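Local coordinates for protein dihydrodipicolinate synthase (Bacillus anthracis, PDB 1XKY) that probably catalyses the condensation of pyruvate with aspartate semialdehyde, the step that opens the lysine branch of amino-acid biosynthesis, at residues A[169-174]-A[182-187]; A[124-129]-A[152-157]; A[204-209]-A[231-236]; A[211-216]-A[223-228]. One frame throughout, in Å; residues are numbered along the deposited sequence.

Contact 1: residues A[169-174]-A[182-187]; sequences VAIKDA and TEIIEK. With K (potassium ion), chain E.
Two first torsions bring Asp173 and Ile184 together: CG of Asp173 stands anti to its own backbone N (chi1 -166°), and CG1 of Ile184 leans back beside the backbone N (chi1 -66°), sending CD1 on to the strand. This is a beta-alpha unit of the TIM barrel, in which helix 178-187 lies outside strand 168-173 before the chain returns as strand 193-196. Ile184 is the one helix residue here that meets the strand, and its two branches divide the work. CD1 touches Asp173 OD2 at 3.8 Å, the two side chains crossing at a slant, while CG2 faces Ile171 CG2 at 4.4 Å in a looser apolar contact. The CA atoms of Ile171 and Ile184 are 9.4 Å apart. Val159 and Val194 close round the same isoleucines. The other carboxylate oxygen, Asp173 OD1, accepts from Gly175 N and Asn145 ND2, which would hold the carboxylate in place and leave OD2 against the methyl. Nearer the start of the helix, Thr182 OG1 bonds Val178 O and His244 NE2 of the second subunit. The helix then ends at a potassium ion that the carbonyl oxygens of Thr188, Ala189 and Phe192 also bind: Ile185 O binds it at 2.8 Å, and water 3 O lies 2.7 Å from K.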
# COMPACT_ATOMS: atom_id res chain seq x y z
N VAL A 169 12.57 27.92 -5.43
CA VAL A 169 14.00 27.69 -5.23
C VAL A 169 14.38 26.40 -4.50
O VAL A 169 15.56 26.03 -4.46
CB VAL A 169 14.66 28.91 -4.50
CG1 VAL A 169 14.44 30.19 -5.28
CG2 VAL A 169 14.14 29.07 -3.05
N ALA A 170 13.39 25.72 -3.91
CA ALA A 170 13.67 24.53 -3.11
C ALA A 170 12.43 23.67 -2.91
O ALA A 170 11.31 24.11 -3.18
CB ALA A 170 14.25 24.94 -1.75
N ILE A 171 12.65 22.44 -2.46
CA ILE A 171 11.57 21.53 -2.08
C ILE A 171 11.93 20.80 -0.79
O ILE A 171 13.08 20.37 -0.60
CB ILE A 171 11.22 20.54 -3.23
CG1 ILE A 171 10.05 19.62 -2.83
CG2 ILE A 171 12.44 19.73 -3.66
CD1 ILE A 171 9.38 18.95 -4.00
N LYS A 172 10.96 20.73 0.11
CA LYS A 172 11.01 19.82 1.26
C LYS A 172 10.36 18.53 0.79
O LYS A 172 9.15 18.50 0.54
CB LYS A 172 10.25 20.40 2.46
CG LYS A 172 10.13 19.45 3.65
CD LYS A 172 9.27 20.03 4.77
CE LYS A 172 9.15 19.04 5.93
NZ LYS A 172 8.35 19.60 7.07
N ASP A 173 11.14 17.46 0.64
CA ASP A 173 10.61 16.20 0.11
C ASP A 173 10.40 15.17 1.22
O ASP A 173 11.33 14.46 1.60
CB ASP A 173 11.53 15.64 -0.99
CG ASP A 173 10.85 14.54 -1.80
OD1 ASP A 173 9.85 13.95 -1.32
OD2 ASP A 173 11.32 14.24 -2.92
N ALA A 174 9.16 15.08 1.71
CA ALA A 174 8.78 14.06 2.69
C ALA A 174 8.13 12.82 2.04
O ALA A 174 7.37 12.09 2.68
CB ALA A 174 7.86 14.66 3.74
N THR A 182 16.90 11.89 -5.79
CA THR A 182 18.05 11.80 -6.70
C THR A 182 17.73 12.41 -8.05
O THR A 182 18.52 13.18 -8.59
CB THR A 182 18.50 10.32 -6.94
OG1 THR A 182 19.07 9.78 -5.74
CG2 THR A 182 19.53 10.23 -8.05
N GLU A 183 16.57 12.06 -8.59
CA GLU A 183 16.16 12.51 -9.91
C GLU A 183 15.87 14.01 -9.96
O GLU A 183 16.23 14.70 -10.93
CB GLU A 183 14.94 11.72 -10.37
CG GLU A 183 14.67 11.79 -11.86
CD GLU A 183 13.45 10.99 -12.26
OE1 GLU A 183 13.10 10.04 -11.53
OE2 GLU A 183 12.84 11.32 -13.31
N ILE A 184 15.21 14.52 -8.92
CA ILE A 184 14.94 15.95 -8.80
C ILE A 184 16.25 16.72 -8.74
O ILE A 184 16.42 17.72 -9.43
CB ILE A 184 14.09 16.28 -7.54
CG1 ILE A 184 12.68 15.67 -7.68
CG2 ILE A 184 14.00 17.81 -7.34
CD1 ILE A 184 11.88 15.67 -6.38
N ILE A 185 17.17 16.25 -7.89
CA ILE A 185 18.49 16.86 -7.74
C ILE A 185 19.18 16.92 -9.11
O ILE A 185 19.70 17.96 -9.50
CB ILE A 185 19.37 16.11 -6.70
CG1 ILE A 185 18.81 16.30 -5.28
CG2 ILE A 185 20.83 16.61 -6.76
CD1 ILE A 185 19.23 15.22 -4.29
N GLU A 186 19.17 15.80 -9.82
CA GLU A 186 19.84 15.69 -11.12
C GLU A 186 19.24 16.63 -12.16
O GLU A 186 19.96 17.33 -12.87
CB GLU A 186 19.74 14.24 -11.60
CG GLU A 186 20.47 13.92 -12.90
CD GLU A 186 20.42 12.44 -13.22
OE1 GLU A 186 21.12 12.00 -14.17
OE2 GLU A 186 19.68 11.70 -12.52
N LYS A 187 17.92 16.65 -12.24
CA LYS A 187 17.21 17.31 -13.34
C LYS A 187 16.95 18.80 -13.15
O LYS A 187 16.57 19.48 -14.11
CB LYS A 187 15.89 16.58 -13.61
CG LYS A 187 16.08 15.21 -14.22
CD LYS A 187 14.76 14.49 -14.42
CE LYS A 187 14.93 13.27 -15.32
NZ LYS A 187 14.94 13.70 -16.76
K K E . 19.75 20.61 -8.51
O HOH W 1 18.82 19.94 -5.97
O HOH W 2 22.18 21.11 -6.58
O HOH W 3 22.26 20.40 -9.42

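Contact 2: residues A[124-129]-A[152-157]; sequences EGMYQH and VQISVD
Apolar contact comes first: Met126 of helix 123-135 reaches across to the loop leading into helix 156-163, two neighbouring outer helices of the TIM barrel. Its thioether runs alongside Val152 in the opposite direction, with SD 4.0 Å from Val152 CG2. The same sulfur lies 4.3 Å from Ile154 CG1, so it touches two aliphatic branches of the loop. Ala115, Pro116 and Pro121 also pack on Met126 and continue the apolar surroundings. A methyl-to-carbonyl approach follows. The bend at chi3 (-84°) turns Met126 CE to the backbone carbonyl of Gln153, 3.3 Å from its O, a close approach of a weakly polarised methyl to an oxygen that also accepts a bond from Gln123 NE2. Hydrogen bonds run within the helix and at the edge of the loop, where Ser155 stands at the N-cap of helix 156-163, its OG bonded to Thr158 OG1. Arg161 forms a salt bridge with Glu124 OE1 and a cation-pi contact with Tyr127. Leu282 of the third subunit packs on Glu124 and Gln128, and Pro280 of that subunit on His129. No hydrogen bond joins the two segments directly. The chemistry therefore implies that Met126 supplies shape and dispersion, while direction comes from neighbours such as Gln123, which bonds both Gln153 O and Ser155 N.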
# COMPACT_ATOMS: atom_id res chain seq x y z
N GLU A 124 -1.10 18.67 -13.18
CA GLU A 124 -1.27 19.97 -13.84
C GLU A 124 -2.03 20.95 -12.93
O GLU A 124 -1.74 22.14 -12.94
CB GLU A 124 -1.96 19.81 -15.20
CG GLU A 124 -2.22 21.10 -15.99
CD GLU A 124 -0.97 21.83 -16.42
OE1 GLU A 124 0.14 21.25 -16.40
OE2 GLU A 124 -1.09 23.01 -16.81
N GLY A 125 -2.98 20.44 -12.14
CA GLY A 125 -3.67 21.27 -11.14
C GLY A 125 -2.68 21.87 -10.15
O GLY A 125 -2.69 23.08 -9.89
N MET A 126 -1.80 21.02 -9.63
CA MET A 126 -0.79 21.45 -8.69
C MET A 126 0.20 22.40 -9.34
O MET A 126 0.61 23.38 -8.73
CB MET A 126 -0.06 20.25 -8.09
CG MET A 126 -0.90 19.53 -7.06
SD MET A 126 0.05 18.34 -6.12
CE MET A 126 0.01 16.93 -7.21
N TYR A 127 0.57 22.12 -10.59
CA TYR A 127 1.42 23.04 -11.33
C TYR A 127 0.81 24.45 -11.39
O TYR A 127 1.48 25.44 -11.07
CB TYR A 127 1.73 22.49 -12.73
CG TYR A 127 2.54 23.47 -13.51
CD1 TYR A 127 3.92 23.53 -13.35
CD2 TYR A 127 1.93 24.40 -14.35
CE1 TYR A 127 4.68 24.48 -14.03
CE2 TYR A 127 2.67 25.34 -15.03
CZ TYR A 127 4.04 25.37 -14.88
OH TYR A 127 4.79 26.30 -15.56
N GLN A 128 -0.46 24.54 -11.79
CA GLN A 128 -1.13 25.84 -11.87
C GLN A 128 -1.30 26.49 -10.49
O GLN A 128 -1.21 27.70 -10.35
CB GLN A 128 -2.49 25.70 -12.56
CG GLN A 128 -2.40 25.26 -14.02
CD GLN A 128 -1.64 26.22 -14.94
OE1 GLN A 128 -1.06 25.80 -15.95
NE2 GLN A 128 -1.63 27.51 -14.60
N HIS A 129 -1.53 25.66 -9.48
CA HIS A 129 -1.69 26.12 -8.10
C HIS A 129 -0.41 26.81 -7.62
O HIS A 129 -0.45 27.97 -7.21
CB HIS A 129 -2.06 24.91 -7.23
CG HIS A 129 -1.97 25.13 -5.75
ND1 HIS A 129 -3.00 25.68 -5.01
CD2 HIS A 129 -1.00 24.80 -4.86
CE1 HIS A 129 -2.65 25.69 -3.73
NE2 HIS A 129 -1.44 25.17 -3.62
N VAL A 152 -1.61 12.75 -2.59
CA VAL A 152 -0.95 12.99 -3.87
C VAL A 152 0.54 13.24 -3.69
O VAL A 152 0.98 13.69 -2.63
CB VAL A 152 -1.58 14.19 -4.60
CG1 VAL A 152 -3.03 13.90 -4.96
CG2 VAL A 152 -1.47 15.45 -3.76
N GLN A 153 1.31 12.95 -4.73
CA GLN A 153 2.70 13.40 -4.81
C GLN A 153 2.87 14.47 -5.88
O GLN A 153 2.20 14.43 -6.92
CB GLN A 153 3.63 12.23 -5.08
CG GLN A 153 3.06 11.18 -6.02
CD GLN A 153 3.41 11.44 -7.47
OE1 GLN A 153 4.58 11.56 -7.82
NE2 GLN A 153 2.39 11.53 -8.32
N ILE A 154 3.76 15.42 -5.63
CA ILE A 154 4.37 16.20 -6.71
C ILE A 154 5.41 15.38 -7.47
O ILE A 154 6.51 15.16 -6.98
CB ILE A 154 5.01 17.48 -6.14
CG1 ILE A 154 4.20 18.02 -4.96
CG2 ILE A 154 5.14 18.54 -7.23
CD1 ILE A 154 4.69 19.34 -4.43
N SER A 155 5.04 14.94 -8.66
CA SER A 155 5.93 14.13 -9.49
C SER A 155 7.25 14.85 -9.74
O SER A 155 7.32 16.08 -9.67
CB SER A 155 5.26 13.78 -10.82
OG SER A 155 5.31 14.87 -11.72
N VAL A 156 8.29 14.08 -10.05
CA VAL A 156 9.59 14.65 -10.40
C VAL A 156 9.43 15.68 -11.52
O VAL A 156 9.96 16.78 -11.42
CB VAL A 156 10.60 13.54 -10.82
CG1 VAL A 156 11.87 14.17 -11.43
CG2 VAL A 156 10.94 12.63 -9.63
N ASP A 157 8.70 15.31 -12.57
CA ASP A 157 8.45 16.18 -13.71
C ASP A 157 7.81 17.51 -13.31
O ASP A 157 8.22 18.57 -13.77
CB ASP A 157 7.58 15.47 -14.75
CG ASP A 157 8.34 14.40 -15.55
OD1 ASP A 157 9.59 14.26 -15.39
OD2 ASP A 157 7.67 13.69 -16.34

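Contact 3: residues A[204-209]-A[231-236]; sequences PAMAVG and AFQAGE
One residue before Phe232, which meets Ala207 across the contact, Ala231 O is gripped by two backbone N-H groups: Glu236 N at 2.9 Å and, weakly, Gly235 N at 3.0 Å. The Glu236 N bond, with Gly235 N to Phe232 O, makes the Schellman motif that ends helix 218-234. A second Schellman motif ends helix 202-207, with Gly209 N bonded to Met206 O at 3.0 Å, and the contact joins these two outer helices of the TIM barrel near their C-terminal ends. The ring does most of the joining. With CG anti to the backbone N (chi1 -174°), Phe232 extends across the gap and offers an edge to Ala207: CZ lies 3.7 Å from Ala207 CA, which is near the ring plane, and 3.8 Å from Ala207 CB. Met206 C lies oblique to the ring, and Met206 CB is 4.2 Å from Phe232 CE2. No hydrogen bond crosses between the segments, so van der Waals contact holds the interface. It also belongs to the subunit boundary: Phe237 of the second subunit meets the Phe232 ring, Ala207 of that subunit packs on Phe232, and its Gln241 bonds Ala207 O. At the exposed margin the extended side chain of Gln233 lies across the end of Met206. The bend of that thioether at chi3 (77°) leaves Met206 CE 3.9 Å from Gln233 NE2.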
# COMPACT_ATOMS: atom_id res chain seq x y z
N PRO A 204 21.21 9.64 4.30
CA PRO A 204 21.11 9.09 2.95
C PRO A 204 20.63 10.08 1.88
O PRO A 204 21.05 9.98 0.73
CB PRO A 204 20.12 7.92 3.11
CG PRO A 204 19.37 8.21 4.36
CD PRO A 204 20.33 8.94 5.26
N ALA A 205 19.78 11.04 2.25
CA ALA A 205 19.37 12.09 1.32
C ALA A 205 20.55 13.01 0.94
O ALA A 205 20.75 13.33 -0.22
CB ALA A 205 18.23 12.91 1.91
N MET A 206 21.32 13.42 1.94
CA MET A 206 22.51 14.22 1.69
C MET A 206 23.56 13.43 0.87
O MET A 206 24.22 14.00 0.01
CB MET A 206 23.09 14.75 3.00
CG MET A 206 22.19 15.83 3.62
SD MET A 206 22.86 16.58 5.10
CE MET A 206 24.06 17.68 4.38
N ALA A 207 23.65 12.12 1.10
CA ALA A 207 24.57 11.28 0.32
C ALA A 207 24.30 11.35 -1.18
O ALA A 207 25.25 11.30 -1.96
CB ALA A 207 24.53 9.84 0.81
N VAL A 208 23.03 11.47 -1.58
CA VAL A 208 22.67 11.57 -2.99
C VAL A 208 22.57 13.02 -3.51
O VAL A 208 22.23 13.24 -4.68
CB VAL A 208 21.34 10.80 -3.31
CG1 VAL A 208 21.46 9.33 -2.89
CG2 VAL A 208 20.11 11.44 -2.65
N GLY A 209 22.86 13.99 -2.63
CA GLY A 209 22.98 15.40 -3.04
C GLY A 209 21.95 16.37 -2.47
O GLY A 209 21.89 17.52 -2.90
N ALA A 231 30.40 15.75 10.55
CA ALA A 231 31.12 14.49 10.41
C ALA A 231 30.91 13.88 9.03
O ALA A 231 31.87 13.42 8.38
CB ALA A 231 30.69 13.52 11.49
N PHE A 232 29.66 13.85 8.58
CA PHE A 232 29.34 13.33 7.25
C PHE A 232 30.06 14.10 6.15
O PHE A 232 30.73 13.51 5.31
CB PHE A 232 27.84 13.38 6.99
CG PHE A 232 27.46 12.73 5.70
CD1 PHE A 232 27.44 11.34 5.60
CD2 PHE A 232 27.16 13.48 4.59
CE1 PHE A 232 27.11 10.72 4.40
CE2 PHE A 232 26.83 12.87 3.39
CZ PHE A 232 26.81 11.50 3.30
N GLN A 233 29.90 15.42 6.16
CA GLN A 233 30.51 16.29 5.14
C GLN A 233 32.03 16.19 5.16
O GLN A 233 32.68 16.33 4.13
CB GLN A 233 30.05 17.75 5.32
CG GLN A 233 28.60 17.99 4.85
CD GLN A 233 28.12 19.42 5.07
OE1 GLN A 233 28.50 20.09 6.03
NE2 GLN A 233 27.28 19.90 4.16
N ALA A 234 32.61 15.94 6.34
CA ALA A 234 34.05 15.71 6.47
C ALA A 234 34.47 14.34 5.89
O ALA A 234 35.60 14.15 5.45
CB ALA A 234 34.47 15.81 7.92
N GLY A 235 33.54 13.39 5.91
CA GLY A 235 33.80 12.03 5.45
C GLY A 235 34.20 11.08 6.58
O GLY A 235 34.80 10.05 6.33
N GLU A 236 33.86 11.44 7.81
CA GLU A 236 34.05 10.54 8.95
C GLU A 236 32.74 9.77 9.14
O GLU A 236 31.90 10.13 9.97
CB GLU A 236 34.45 11.32 10.20
CG GLU A 236 35.38 10.57 11.16
CD GLU A 236 34.73 9.39 11.82
OE1 GLU A 236 34.55 9.35 13.03
OE2 GLU A 236 34.36 8.40 11.02

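Contact 4: residues A[211-216]-A[223-228]; sequences KGIVSV and NEMQEM
Met225 meets Ile213 and Ser215 through the end of its thioether, and around that end the contact is tight: CE is 3.4 Å from Ser215 OG and 3.8 Å from Ile213 CG2. This is the final beta-alpha unit of the eight-stranded TIM barrel, strand 212-215 covered by helix 218-234. The methionine chain crosses that of Ile213 at nearly a right angle. Its bend at chi3 (64°) sets the methyl against both an aliphatic branch and a hydroxyl two residues further along the strand. The rest is looser. Even the nearest CA atoms, those of Ser215 and Met225, are 9.6 Å apart, so a single long side chain bridges the layer. Further round the helix, Asn223 and Gln226 are turned to solvent. Met228 is buried but does not touch the strand segment, packing instead on Leu243, Leu247 and Leu203. Glu227 pairs with Lys239 in a salt bridge. The crowded hydroxyl has its polar needs met by others: Ser215 OG bonds Asp199 OD1 and also Ser218 N, capping the start of the helix. Asp199 itself packs against both Ile213 and Met225, and its OD2 accepts Val216 N. Thus fixed, the oxygen stands against the bent thioether, with Ser215 OG 3.6 Å from Met225 SD.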
# COMPACT_ATOMS: atom_id res chain seq x y z
N LYS A 211 20.52 19.07 0.08
CA LYS A 211 21.24 20.14 0.77
C LYS A 211 21.18 19.96 2.29
O LYS A 211 22.10 20.36 3.01
CB LYS A 211 20.69 21.52 0.39
CG LYS A 211 21.58 22.68 0.87
CD LYS A 211 21.24 23.97 0.17
CE LYS A 211 22.06 25.13 0.70
NZ LYS A 211 21.63 26.41 0.06
N GLY A 212 20.10 19.35 2.76
CA GLY A 212 19.87 19.21 4.18
C GLY A 212 18.51 18.65 4.55
O GLY A 212 17.94 17.84 3.82
N ILE A 213 18.02 19.07 5.71
CA ILE A 213 16.82 18.53 6.33
C ILE A 213 15.95 19.67 6.81
O ILE A 213 16.45 20.64 7.35
CB ILE A 213 17.17 17.60 7.54
CG1 ILE A 213 15.91 17.17 8.29
CG2 ILE A 213 18.12 18.31 8.49
CD1 ILE A 213 15.05 16.15 7.61
N VAL A 214 14.66 19.54 6.59
CA VAL A 214 13.66 20.27 7.34
C VAL A 214 13.11 19.41 8.49
O VAL A 214 12.43 18.44 8.25
CB VAL A 214 12.55 20.81 6.43
CG1 VAL A 214 11.54 21.65 7.20
CG2 VAL A 214 13.15 21.58 5.27
N SER A 215 13.46 19.79 9.72
CA SER A 215 13.56 18.85 10.83
C SER A 215 12.48 19.08 11.88
O SER A 215 12.05 20.19 12.10
CB SER A 215 14.94 18.94 11.50
OG SER A 215 15.07 18.09 12.60
N VAL A 216 12.07 18.00 12.52
CA VAL A 216 11.35 18.05 13.77
C VAL A 216 12.24 17.73 14.97
O VAL A 216 12.16 18.38 15.99
CB VAL A 216 10.11 17.13 13.72
CG1 VAL A 216 9.50 16.95 15.06
CG2 VAL A 216 9.10 17.67 12.72
N ASN A 223 21.94 19.93 18.21
CA ASN A 223 23.41 19.94 18.28
C ASN A 223 23.99 18.62 17.76
O ASN A 223 25.00 18.61 17.05
CB ASN A 223 23.93 20.23 19.69
CG ASN A 223 23.73 21.69 20.12
OD1 ASN A 223 23.64 22.60 19.29
ND2 ASN A 223 23.69 21.92 21.42
N GLU A 224 23.33 17.52 18.10
CA GLU A 224 23.72 16.18 17.63
C GLU A 224 23.64 16.08 16.09
O GLU A 224 24.56 15.57 15.44
CB GLU A 224 22.87 15.10 18.28
CG GLU A 224 23.16 14.88 19.78
CD GLU A 224 22.47 15.89 20.72
OE1 GLU A 224 21.87 16.87 20.25
OE2 GLU A 224 22.57 15.70 21.95
N MET A 225 22.55 16.58 15.52
CA MET A 225 22.36 16.61 14.07
C MET A 225 23.40 17.50 13.38
O MET A 225 23.88 17.17 12.30
CB MET A 225 20.96 17.12 13.72
CG MET A 225 19.84 16.22 14.17
SD MET A 225 18.21 16.94 13.88
CE MET A 225 18.22 17.04 12.09
N GLN A 226 23.75 18.62 14.01
CA GLN A 226 24.79 19.50 13.50
C GLN A 226 26.14 18.76 13.42
O GLN A 226 26.84 18.82 12.41
CB GLN A 226 24.89 20.74 14.38
CG GLN A 226 25.88 21.79 13.92
CD GLN A 226 25.83 23.02 14.80
OE1 GLN A 226 26.29 23.02 15.94
NE2 GLN A 226 25.25 24.08 14.27
N GLU A 227 26.48 18.04 14.49
CA GLU A 227 27.73 17.26 14.53
C GLU A 227 27.68 16.09 13.53
O GLU A 227 28.69 15.76 12.92
CB GLU A 227 27.98 16.73 15.95
CG GLU A 227 29.25 15.89 16.13
CD GLU A 227 30.53 16.70 16.21
OE1 GLU A 227 31.62 16.08 16.20
OE2 GLU A 227 30.47 17.93 16.27
N MET A 228 26.52 15.46 13.39
CA MET A 228 26.32 14.39 12.41
C MET A 228 26.63 14.87 10.99
O MET A 228 27.35 14.21 10.25
CB MET A 228 24.88 13.86 12.48
CG MET A 228 24.65 12.63 11.61
SD MET A 228 22.92 12.21 11.41
CE MET A 228 22.25 13.62 10.53

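How the contacts relate
All four contacts lie in one TIM barrel. Contacts 1 and 2, with centres 13 Å apart, meet through Val156, whose CG2 is 4.0 Å from Ile184 CG1. Contact 1 reaches contact 3 where Ile185 CD1 comes 3.5 Å from Gly209 C, and both border the second subunit. Contact 4 is nested in the loop that contact 3 closes; they share helix 218-234, and Met206 CE lies 3.6 Å from Lys211 O. Inside the barrel, Lys172 CD of contact 1 touches Val214 CG1 of contact 4 at 3.7 Å. Contact 2 touches contact 1 but not contacts 3 and 4, its nearest atoms about 12 Å and 13 Å from them. One potassium ion is bound at contact 1.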